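Local coordinates for gamma-glutamyltransferase 1 Threonine peptidase. MEROPS family T03 (Pseudomonas nitroreducens, PDB 5ZJG), which transfers the gamma-glutamyl group of glutathione and related peptides to amino acids or to water, as an N-terminal-nucleophile threonine hydrolase, at residues T19-F24 against L37-D42; D42-K47 against N62-G67. One frame throughout, in Å; residues are numbered along the deposited sequence.

Contact 1. Residues T19-F24 against L37-D42; sequences TLNWDF and LNDEMD. With GLY (glycine), chain F; GLY (glycine), chain E.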
loop_
_atom_site.group_PDB
_atom_site.type_symbol
_atom_site.label_atom_id
_atom_site.label_comp_id
_atom_site.label_asym_id
_atom_site.label_seq_id
_atom_site.Cartn_x
_atom_site.Cartn_y
_atom_site.Cartn_z
ATOM N N THR B 19 2.194 4.141 4.113
ATOM C CA THR B 19 3.276 3.243 4.493
ATOM C C THR B 19 4.557 3.994 4.804
ATOM O O THR B 19 4.771 5.122 4.361
ATOM C CB THR B 19 3.539 2.235 3.372
ATOM O OG1 THR B 19 4.462 1.244 3.823
ATOM C CG2 THR B 19 4.078 2.934 2.138
ATOM N N LEU B 20 5.441 3.305 5.537
ATOM C CA LEU B 20 6.856 3.645 5.627
ATOM C C LEU B 20 7.709 2.780 4.709
ATOM O O LEU B 20 8.928 2.996 4.614
ATOM C CB LEU B 20 7.340 3.461 7.060
ATOM C CG LEU B 20 6.793 4.395 8.135
ATOM C CD1 LEU B 20 7.341 3.921 9.482
ATOM C CD2 LEU B 20 7.236 5.840 7.848
ATOM N N ASN B 21 7.069 1.836 4.020
ATOM C CA ASN B 21 7.630 0.709 3.280
ATOM C C ASN B 21 7.812 -0.454 4.251
ATOM O O ASN B 21 6.815 -1.061 4.639
ATOM C CB ASN B 21 8.918 1.051 2.521
ATOM C CG ASN B 21 9.302 -0.056 1.554
ATOM O OD1 ASN B 21 8.507 -0.962 1.286
ATOM N ND2 ASN B 21 10.511 0.003 1.022
ATOM N N TRP B 22 9.025 -0.805 4.653
ATOM C CA TRP B 22 9.137 -1.936 5.562
ATOM C C TRP B 22 8.715 -1.517 6.973
ATOM O O TRP B 22 8.433 -0.352 7.241
ATOM C CB TRP B 22 10.545 -2.515 5.501
ATOM C CG TRP B 22 10.689 -3.200 4.199
ATOM C CD1 TRP B 22 11.117 -2.641 3.034
ATOM C CD2 TRP B 22 10.314 -4.552 3.887
ATOM N NE1 TRP B 22 11.073 -3.567 2.023
ATOM C CE2 TRP B 22 10.583 -4.749 2.520
ATOM C CE3 TRP B 22 9.795 -5.618 4.635
ATOM C CZ2 TRP B 22 10.356 -5.967 1.883
ATOM C CZ3 TRP B 22 9.576 -6.827 4.002
ATOM C CH2 TRP B 22 9.847 -6.990 2.637
ATOM N N ASP B 23 8.601 -2.503 7.860
ATOM C CA ASP B 23 8.140 -2.233 9.217
ATOM C C ASP B 23 9.082 -1.257 9.906
ATOM O O ASP B 23 10.288 -1.514 10.033
ATOM C CB ASP B 23 8.039 -3.530 10.016
ATOM C CG ASP B 23 7.018 -4.496 9.433
ATOM O OD1 ASP B 23 5.909 -4.059 9.055
ATOM O OD2 ASP B 23 7.335 -5.691 9.342
ATOM N N PHE B 24 8.524 -0.127 10.336
ATOM C CA PHE B 24 9.255 0.957 10.984
ATOM C C PHE B 24 10.198 1.667 10.036
ATOM O O PHE B 24 11.084 2.402 10.490
ATOM C CB PHE B 24 10.033 0.469 12.214
ATOM C CG PHE B 24 9.174 -0.205 13.240
ATOM C CD1 PHE B 24 8.284 0.530 14.013
ATOM C CD2 PHE B 24 9.250 -1.570 13.436
ATOM C CE1 PHE B 24 7.477 -0.099 14.946
ATOM C CE2 PHE B 24 8.459 -2.193 14.371
ATOM C CZ PHE B 24 7.576 -1.453 15.129
ATOM N N LEU B 37 11.133 7.907 9.835
ATOM C CA LEU B 37 11.231 8.150 8.410
ATOM C C LEU B 37 11.145 6.848 7.629
ATOM O O LEU B 37 11.670 5.816 8.047
ATOM C CB LEU B 37 12.544 8.861 8.077
ATOM C CG LEU B 37 12.620 10.279 8.626
ATOM C CD1 LEU B 37 14.038 10.814 8.456
ATOM C CD2 LEU B 37 11.622 11.170 7.927
ATOM N N ASN B 38 10.489 6.933 6.478
ATOM C CA ASN B 38 10.324 5.840 5.545
ATOM C C ASN B 38 11.661 5.329 5.015
ATOM O O ASN B 38 12.681 6.017 5.049
ATOM C CB ASN B 38 9.468 6.299 4.373
ATOM C CG ASN B 38 10.159 7.314 3.503
ATOM O OD1 ASN B 38 10.887 6.959 2.561
ATOM N ND2 ASN B 38 9.959 8.593 3.819
ATOM N N ASP B 39 11.630 4.096 4.502
ATOM C CA ASP B 39 12.708 3.587 3.659
ATOM C C ASP B 39 12.116 3.262 2.287
ATOM O O ASP B 39 12.372 2.200 1.710
ATOM C CB ASP B 39 13.466 2.414 4.311
ATOM C CG ASP B 39 12.630 1.155 4.577
ATOM O OD1 ASP B 39 11.395 1.154 4.444
ATOM O OD2 ASP B 39 13.242 0.137 4.972
ATOM N N GLU B 40 11.361 4.228 1.746
ATOM C CA GLU B 40 10.673 4.050 0.475
ATOM C C GLU B 40 11.631 4.011 -0.713
ATOM O O GLU B 40 11.247 3.554 -1.794
ATOM C CB GLU B 40 9.646 5.159 0.274
ATOM C CG GLU B 40 8.340 4.689 -0.306
ATOM C CD GLU B 40 7.470 3.926 0.695
ATOM O OE1 GLU B 40 7.079 4.491 1.742
ATOM O OE2 GLU B 40 7.158 2.756 0.432
ATOM N N MET B 41 12.857 4.498 -0.555
ATOM C CA MET B 41 13.757 4.548 -1.702
ATOM C C MET B 41 14.024 3.167 -2.276
ATOM O O MET B 41 14.390 3.055 -3.450
ATOM C CB MET B 41 15.076 5.218 -1.319
ATOM C CG MET B 41 14.933 6.717 -0.976
ATOM S SD MET B 41 14.552 7.762 -2.397
ATOM C CE MET B 41 16.120 7.836 -3.262
ATOM N N ASP B 42 13.853 2.109 -1.486
ATOM C CA ASP B 42 14.121 0.771 -2.008
ATOM C C ASP B 42 13.096 0.327 -3.045
ATOM O O ASP B 42 13.314 -0.709 -3.696
ATOM C CB ASP B 42 14.181 -0.255 -0.868
ATOM C CG ASP B 42 14.645 -1.635 -1.339
ATOM O OD1 ASP B 42 15.825 -1.784 -1.736
ATOM O OD2 ASP B 42 13.829 -2.583 -1.324
HETATM N N GLY F . 6.963 -7.373 6.180
HETATM C CA GLY F . 6.386 -6.993 4.907
HETATM C C GLY F . 5.804 -5.598 4.922
HETATM O O GLY F . 6.160 -4.765 5.757
HETATM N N GLY E . 6.508 0.089 -0.321
HETATM C CA GLY E . 5.704 -0.917 -0.994
HETATM C C GLY E . 4.835 -0.291 -2.065
HETATM O O GLY E . 4.325 -0.957 -2.969
HETATM O OXT GLY E . 4.630 0.923 -2.034
HETATM O O HOH W 1 11.198 -2.071 -0.848
#
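N21 and D39 cross at about a right angle where two parts of the long loop region after strand 13-19 of the Ntn-hydrolase fold meet in the probable glutamate-binding pocket. The amide of N21 serves both sides. Its ND2 gives a straight hydrogen bond to D39 O (3.0 Å, 179°), with the acceptor lying in the amide plane but the donor standing above the carbonyl plane of D39; its OD1 accepts from the amino group of the chain E glycine at 2.8 Å. With CG anti to the backbone N (chi1 -168°), the amide extends between D39 and that ligand, so an asparagine, donor and acceptor in one flat group, suits the place. The carboxylate of D39 comes near the backbone of 20-22, where OD1 takes the backbone N of W22 on its syn lone pair at 3.1 Å. The carboxylate plane stands 89° from the indole. The backbone joins in, D39 N being hydrogen-bonded to L20 O (2.9 Å).

The bent chain of E40 lays its carboxylate across the CB of N21 and the methyl of T19; CG2 of T19 touches OE1 of E40 at 3.4 Å. OE2 lies close to the ligand amino group and forms a salt bridge with a basic side chain of the partner chain. T19, N21 and E40 probably belong to the L-glutamate site, the glycine amino group probably marking where the substrate's would sit. T19 OG1 closes an ST turn onto N21 N and is hydrogen-bonded to OG1 of T1, the probable nucleophile. D42 OD1 is hydrogen-bonded to a polar side chain of the partner chain, and its OD2 accepts from A53 N. A water bridges the two segments, accepting from N21 ND2 and W22 NE1 and donating to D42 OD2 at 2.7 Å.

Contact 2. Residues D42-K47 against N62-G67; sequences DDFSSK and NAIEPG. With GLY (glycine), chain E.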
loop_
_atom_site.group_PDB
_atom_site.type_symbol
_atom_site.label_atom_id
_atom_site.label_comp_id
_atom_site.label_asym_id
_atom_site.label_seq_id
_atom_site.Cartn_x
_atom_site.Cartn_y
_atom_site.Cartn_z
ATOM N N ASP B 42 13.853 2.109 -1.486
ATOM C CA ASP B 42 14.121 0.771 -2.008
ATOM C C ASP B 42 13.096 0.327 -3.045
ATOM O O ASP B 42 13.314 -0.709 -3.696
ATOM C CB ASP B 42 14.181 -0.255 -0.868
ATOM C CG ASP B 42 14.645 -1.635 -1.339
ATOM O OD1 ASP B 42 15.825 -1.784 -1.736
ATOM O OD2 ASP B 42 13.829 -2.583 -1.324
ATOM N N ASP B 43 12.000 1.074 -3.225
ATOM C CA ASP B 43 11.025 0.764 -4.258
ATOM C C ASP B 43 11.470 1.238 -5.637
ATOM O O ASP B 43 10.905 0.789 -6.641
ATOM C CB ASP B 43 9.656 1.365 -3.877
ATOM C CG ASP B 43 8.869 0.476 -2.936
ATOM O OD1 ASP B 43 9.296 -0.683 -2.694
ATOM O OD2 ASP B 43 7.819 0.948 -2.433
ATOM N N PHE B 44 12.494 2.090 -5.713
ATOM C CA PHE B 44 13.185 2.322 -6.970
ATOM C C PHE B 44 14.007 1.094 -7.342
ATOM O O PHE B 44 14.305 0.235 -6.508
ATOM C CB PHE B 44 14.161 3.503 -6.870
ATOM C CG PHE B 44 13.532 4.882 -6.930
ATOM C CD1 PHE B 44 12.816 5.307 -8.037
ATOM C CD2 PHE B 44 13.742 5.776 -5.895
ATOM C CE1 PHE B 44 12.288 6.598 -8.085
ATOM C CE2 PHE B 44 13.220 7.075 -5.929
ATOM C CZ PHE B 44 12.495 7.483 -7.018
ATOM N N SER B 45 14.365 1.006 -8.614
ATOM C CA SER B 45 15.374 0.045 -9.026
ATOM C C SER B 45 16.744 0.661 -8.742
ATOM O O SER B 45 17.031 1.773 -9.195
ATOM C CB SER B 45 15.212 -0.307 -10.498
ATOM O OG SER B 45 16.362 -0.997 -10.966
ATOM N N SER B 46 17.549 -0.024 -7.919
ATOM C CA SER B 46 18.886 0.468 -7.587
ATOM C C SER B 46 19.893 0.118 -8.666
ATOM O O SER B 46 20.921 0.799 -8.804
ATOM C CB SER B 46 19.361 -0.117 -6.253
ATOM O OG SER B 46 18.563 0.324 -5.162
ATOM N N LYS B 47 19.614 -0.930 -9.421
ATOM C CA LYS B 47 20.485 -1.400 -10.479
ATOM C C LYS B 47 19.630 -2.238 -11.419
ATOM O O LYS B 47 18.821 -3.056 -10.951
ATOM C CB LYS B 47 21.648 -2.205 -9.907
ATOM C CG LYS B 47 22.699 -2.593 -10.938
ATOM C CD LYS B 47 23.881 -3.268 -10.278
ATOM C CE LYS B 47 24.953 -3.597 -11.291
ATOM N NZ LYS B 47 26.074 -4.343 -10.665
ATOM N N ASN B 62 11.866 3.072 -13.717
ATOM C CA ASN B 62 11.811 3.183 -12.265
ATOM C C ASN B 62 13.193 3.364 -11.653
ATOM O O ASN B 62 13.407 3.041 -10.487
ATOM C CB ASN B 62 11.101 1.954 -11.678
ATOM C CG ASN B 62 10.775 2.111 -10.200
ATOM O OD1 ASN B 62 10.433 3.196 -9.730
ATOM N ND2 ASN B 62 10.912 1.023 -9.459
ATOM N N ALA B 63 14.140 3.916 -12.423
ATOM C CA ALA B 63 15.435 4.260 -11.863
ATOM C C ALA B 63 15.329 5.512 -10.991
ATOM O O ALA B 63 14.404 6.321 -11.118
ATOM C CB ALA B 63 16.466 4.500 -12.972
ATOM N N ILE B 64 16.307 5.670 -10.102
ATOM C CA ILE B 64 16.316 6.799 -9.170
ATOM C C ILE B 64 16.617 8.087 -9.928
ATOM O O ILE B 64 17.618 8.181 -10.644
ATOM C CB ILE B 64 17.366 6.578 -8.067
ATOM C CG1 ILE B 64 17.056 5.312 -7.265
ATOM C CG2 ILE B 64 17.479 7.828 -7.147
ATOM C CD1 ILE B 64 18.242 4.765 -6.501
ATOM N N GLU B 65 15.755 9.087 -9.770
ATOM C CA GLU B 65 16.026 10.423 -10.289
ATOM C C GLU B 65 15.553 11.427 -9.257
ATOM O O GLU B 65 14.566 11.178 -8.554
ATOM C CB GLU B 65 15.319 10.723 -11.623
ATOM C CG GLU B 65 15.452 9.627 -12.679
ATOM C CD GLU B 65 14.754 9.974 -13.988
ATOM O OE1 GLU B 65 15.033 11.057 -14.556
ATOM O OE2 GLU B 65 13.920 9.170 -14.447
ATOM N N PRO B 66 16.209 12.577 -9.161
ATOM C CA PRO B 66 15.761 13.587 -8.200
ATOM C C PRO B 66 14.320 13.991 -8.460
ATOM O O PRO B 66 13.895 14.155 -9.609
ATOM C CB PRO B 66 16.726 14.760 -8.436
ATOM C CG PRO B 66 17.859 14.209 -9.140
ATOM C CD PRO B 66 17.380 13.034 -9.929
ATOM N N GLY B 67 13.566 14.146 -7.373
ATOM C CA GLY B 67 12.183 14.585 -7.455
ATOM C C GLY B 67 11.185 13.556 -7.932
ATOM O O GLY B 67 10.010 13.884 -8.117
HETATM N N GLY E . 6.508 0.089 -0.321
HETATM C CA GLY E . 5.704 -0.917 -0.994
HETATM C C GLY E . 4.835 -0.291 -2.065
HETATM O O GLY E . 4.325 -0.957 -2.969
HETATM O OXT GLY E . 4.630 0.923 -2.034
HETATM O O HOH W 2 18.617 3.784 -10.011
#
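The ring of F44 packs over I64 while the side chain of N62 clasps the backbone just before it, joining two irregular stretches of the Ntn-hydrolase fold next to the probable glutamate pocket, to which D43 belongs. F44 has CG anti to its carbonyl carbon, which turns the ring against 62-64. One face receives the CA of I64 in a CH-pi contact, 4.0 Å from the ring centroid and only 12° off its normal, while CG1 of I64 packs against CB and CG of F44, meeting CB at 3.4 Å. The two side chains, a flat aromatic and a branched aliphatic one, cross at about a right angle. N62 O lies at the ring edge, near its plane, close to CD1.

N62 holds its CG anti to the backbone N (chi1 -169°), reaching across so that ND2 bonds D43 O at 2.8 Å in the carbonyl plane, on a lone pair. Its OD1 accepts from the backbone N of L71, so both ends of the amide are used and its rotation is fixed; the amide plane stands 37° from the F44 ring. Replacing N62 with a leucine would probably leave D43 O and L71 N without their mates and let the turn at D43 shift. That matters because D43 has its carboxylate on the chain E glycine, whose amino group bonds OD2 at 2.6 Å, and OD2 also forms a salt bridge with a basic side chain of the partner chain. The backbones are joined directly by S45 N on N62 O (2.9 Å), and a water donates to S45 O while accepting from I64 N.

Overall arrangement
From the N terminus, the chain leaves strand 13-19 and enters the long loop region that runs to strand 77-81. Contact 1 closes the first excursion, bringing 37-42 back to 19-24 after twelve residues without helix or strand; contact 2 then closes a second, bringing 62-67 back to 42-47. The two loops follow in series, neither enclosing nor crossing the other, and they share D42. Their centres lie about 14 Å apart, and they touch where M41 CE packs on I64 CG2. Both reach the chain E glycine. Contact 1 ties the end of strand 13-19 to 37-42, while contact 2 ties 42-47 to 62-67, on the way to strand 77-81.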